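Local coordinates for nucleotidyltransferase (Thermus thermophilus HB8, PDB 1WWP), which is of unknown function but probably serves as the substrate-binding partner of a nucleotidyltransferase, at residues 22-25 with 26-29; 42-45 with 46-50. One frame throughout, in Å; residues are numbered along the deposited sequence.

Interaction 1. Residues 22-25 with 26-29; sequences ERDA and AIQR
A26 opens the second turn of this stretch of helix 20-49 by giving its N-H to E22 O, 2.8 Å from A26 N, and its CB lies against two carbonyl oxygens of the preceding turn, those of E22 and R23. Outward from there the methyl group meets L12 of helix 2-13 and F100 and L103 of helix 93-116. I27 N follows with a bond to R23 O, and its side chain covers the same acceptor: with CG1 beside the backbone N and anti to the carbonyl carbon (chi1 -69°), the longer branch runs back down the helix, CG1 3.3 Å from R23 O and CD1 3.7 Å from R23 O. The carbonyl that takes the I27 N-H is thus also overlaid by hydrocarbon. D24 O accepts from Q28 N in turn. The Q28 chain instead swings CG anti to the backbone N (chi1 167°) and bends at its next bond, which carries the amide away from D24 and A25 to T90 and Q28 of the second subunit. R29 N closes the series on A25 O at 3.0 Å, the straightest of the four bonds (162° at the hydrogen). Its CG, placed beside the backbone N, rests 3.2 Å from A25 O, and the extended chain beyond carries the guanidinium to T8 O and, by a salt bridge between subunits, to D24 of the second subunit; D24 of this chain is paired in the same way with R29 of the second subunit. These are two regular alpha-helical turns with neighbours on several flanks: helix 2-13 packs on A25, A26 and R29, helix 93-116 on R23 and A26, and the second subunit reaches D24, A25, I27, Q28 and R29.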
# COMPACT_ATOMS: atom_id res chain seq x y z
N GLU A 22 9.65 3.64 -11.22
CA GLU A 22 10.15 4.46 -10.13
C GLU A 22 9.02 5.09 -9.33
O GLU A 22 9.08 5.16 -8.11
CB GLU A 22 11.07 5.55 -10.69
CG GLU A 22 12.17 4.98 -11.55
CD GLU A 22 12.91 6.06 -12.30
OE1 GLU A 22 12.25 6.83 -13.02
OE2 GLU A 22 14.15 6.12 -12.16
N ARG A 23 8.01 5.58 -10.05
CA ARG A 23 6.85 6.21 -9.44
C ARG A 23 6.08 5.22 -8.52
O ARG A 23 5.76 5.54 -7.39
CB ARG A 23 5.94 6.71 -10.55
CG ARG A 23 4.76 7.53 -10.10
CD ARG A 23 3.89 7.83 -11.29
NE ARG A 23 4.70 8.27 -12.42
CZ ARG A 23 4.38 8.09 -13.70
NH1 ARG A 23 3.25 7.47 -14.01
NH2 ARG A 23 5.19 8.52 -14.66
N ASP A 24 5.79 4.02 -9.01
CA ASP A 24 5.09 3.03 -8.21
C ASP A 24 5.92 2.70 -6.97
O ASP A 24 5.39 2.56 -5.86
CB ASP A 24 4.81 1.78 -9.06
CG ASP A 24 3.74 2.04 -10.11
OD1 ASP A 24 3.49 1.15 -10.96
OD2 ASP A 24 3.13 3.14 -10.07
N ALA A 25 7.24 2.60 -7.15
CA ALA A 25 8.16 2.33 -6.06
C ALA A 25 8.15 3.46 -5.03
O ALA A 25 8.25 3.23 -3.83
CB ALA A 25 9.58 2.14 -6.62
N ALA A 26 8.06 4.70 -5.50
CA ALA A 26 8.05 5.85 -4.60
C ALA A 26 6.76 5.81 -3.78
O ALA A 26 6.74 6.19 -2.62
CB ALA A 26 8.10 7.14 -5.40
N ILE A 27 5.69 5.34 -4.39
CA ILE A 27 4.41 5.26 -3.69
C ILE A 27 4.47 4.19 -2.59
O ILE A 27 3.99 4.40 -1.48
CB ILE A 27 3.28 4.97 -4.69
CG1 ILE A 27 3.09 6.19 -5.59
CG2 ILE A 27 2.00 4.60 -3.96
CD1 ILE A 27 2.17 5.93 -6.76
N GLN A 28 5.08 3.06 -2.91
CA GLN A 28 5.24 1.98 -1.96
C GLN A 28 6.08 2.46 -0.77
O GLN A 28 5.73 2.22 0.39
CB GLN A 28 5.92 0.78 -2.64
CG GLN A 28 6.43 -0.30 -1.68
CD GLN A 28 5.32 -1.11 -1.01
OE1 GLN A 28 5.60 -2.01 -0.21
NE2 GLN A 28 4.06 -0.80 -1.33
N ARG A 29 7.17 3.16 -1.05
CA ARG A 29 8.03 3.65 0.02
C ARG A 29 7.34 4.70 0.86
O ARG A 29 7.55 4.78 2.07
CB ARG A 29 9.33 4.21 -0.57
CG ARG A 29 10.14 3.13 -1.27
CD ARG A 29 11.45 3.64 -1.90
NE ARG A 29 12.18 2.49 -2.43
CZ ARG A 29 13.37 2.51 -3.02
NH1 ARG A 29 14.03 3.65 -3.18
NH2 ARG A 29 13.90 1.37 -3.45

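Interaction 2. Residues 42-45 with 46-50; sequences QAYL and REKEG
Q42 O, A43 O and Y44 O accept regular alpha-helical bonds from R46 N, E47 N and K48 N, but L45 O takes two donors from this stretch, E49 N at 3.1 Å from L45 O and G50 N at 2.9 Å, the second weak and five residues on, as the turn widens to pi type; L45 also has backbone bonding with L51. The E49 N-H comes from above the L45 carbonyl plane, tilted 48° out of it. Among the side chains, K48 and Y44 make the main contact. K48 CG sits over one face of the Y44 ring, 3.6 Å from the ring centroid and displaced toward the CD1-CE1 bond, a CH-pi contact in which the two chains cross at about a right angle. With Y44 CG anti to the backbone N (chi1 179°), the ring stands out from the helix, and K48 CB and CG reach back toward its face; Y44 OH has a weak bond to R119 O. The E49 carboxylate lies obliquely near the ring, OE2 4.0 Å from Y44 CE2, with the two planes 39° apart. On the flank facing helix 56-66, E49 CG packs on L45 CD2 at 4.0 Å, and L45 continues onto V59 and L62. E47 CG rests 3.3 Å from A43 O, while R46 sends an extended chain away toward a weak, long ion pair with E52. A widened, pi-type last turn followed by G50, the first residue with positive phi, marks the C-terminal end of the long helix 20-49.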
# COMPACT_ATOMS: atom_id res chain seq x y z
N GLN A 42 3.16 8.73 17.53
CA GLN A 42 2.27 8.15 18.54
C GLN A 42 3.04 7.77 19.81
O GLN A 42 2.65 8.14 20.91
CB GLN A 42 1.55 6.93 17.95
CG GLN A 42 0.66 6.20 18.94
CD GLN A 42 0.12 4.89 18.38
OE1 GLN A 42 0.87 4.05 17.90
NE2 GLN A 42 -1.19 4.73 18.46
N ALA A 43 4.16 7.06 19.65
CA ALA A 43 5.00 6.63 20.78
C ALA A 43 5.59 7.83 21.50
O ALA A 43 5.68 7.85 22.73
CB ALA A 43 6.13 5.73 20.29
N TYR A 44 6.00 8.83 20.73
CA TYR A 44 6.58 10.02 21.31
C TYR A 44 5.53 10.76 22.17
O TYR A 44 5.80 11.19 23.28
CB TYR A 44 7.07 10.96 20.22
CG TYR A 44 7.66 12.24 20.75
CD1 TYR A 44 8.99 12.31 21.14
CD2 TYR A 44 6.88 13.39 20.86
CE1 TYR A 44 9.54 13.49 21.63
CE2 TYR A 44 7.42 14.58 21.35
CZ TYR A 44 8.75 14.62 21.73
OH TYR A 44 9.30 15.79 22.21
N LEU A 45 4.34 10.95 21.60
CA LEU A 45 3.28 11.65 22.32
C LEU A 45 2.94 10.87 23.59
O LEU A 45 2.69 11.46 24.64
CB LEU A 45 2.05 11.78 21.41
CG LEU A 45 2.18 12.85 20.32
CD1 LEU A 45 1.13 12.64 19.26
CD2 LEU A 45 2.08 14.26 20.95
N ARG A 46 2.97 9.55 23.50
CA ARG A 46 2.67 8.71 24.64
C ARG A 46 3.70 8.85 25.75
O ARG A 46 3.37 9.19 26.88
CB ARG A 46 2.60 7.24 24.21
CG ARG A 46 2.14 6.28 25.31
CD ARG A 46 1.94 4.88 24.76
NE ARG A 46 1.60 3.93 25.81
CZ ARG A 46 1.37 2.63 25.60
NH1 ARG A 46 1.44 2.13 24.38
NH2 ARG A 46 1.08 1.83 26.63
N GLU A 47 4.96 8.62 25.40
CA GLU A 47 6.06 8.67 26.36
C GLU A 47 6.50 10.04 26.86
O GLU A 47 6.79 10.21 28.05
CB GLU A 47 7.28 7.95 25.76
CG GLU A 47 7.04 6.47 25.43
CD GLU A 47 8.22 5.82 24.71
OE1 GLU A 47 8.42 6.08 23.50
OE2 GLU A 47 8.96 5.05 25.36
N LYS A 48 6.55 11.02 25.97
CA LYS A 48 7.00 12.36 26.36
C LYS A 48 5.89 13.33 26.77
O LYS A 48 6.16 14.28 27.50
CB LYS A 48 7.78 12.99 25.22
CG LYS A 48 8.77 12.08 24.52
CD LYS A 48 10.03 11.82 25.32
CE LYS A 48 11.07 11.13 24.45
NZ LYS A 48 12.25 10.67 25.25
N GLU A 49 4.67 13.14 26.28
CA GLU A 49 3.58 14.08 26.62
C GLU A 49 2.47 13.46 27.49
O GLU A 49 1.76 14.19 28.18
CB GLU A 49 2.94 14.63 25.33
CG GLU A 49 3.92 15.26 24.36
CD GLU A 49 4.82 16.30 25.00
OE1 GLU A 49 4.34 17.08 25.86
OE2 GLU A 49 6.02 16.34 24.64
N GLY A 50 2.33 12.14 27.42
CA GLY A 50 1.30 11.46 28.18
C GLY A 50 -0.01 11.58 27.43
O GLY A 50 -1.09 11.48 28.01

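Overall arrangement
Both interactions belong to the single long helix 20-49, interaction 1 near its start and interaction 2 at its C-terminal end, in series along the chain. Their centres are 30 Å apart and their nearest atoms about 17 Å, so they do not touch, and they lie on opposite sides of the centre of this all-helical chain. Their surroundings differ: 22-29 is buried between helices 2-13 and 93-116 and the second subunit, whereas 42-50 is a surface contact beside helix 56-66 that no other chain of the assembly touches. One end of the helix therefore helps build the dimer, while the other turns the chain toward helix 56-66.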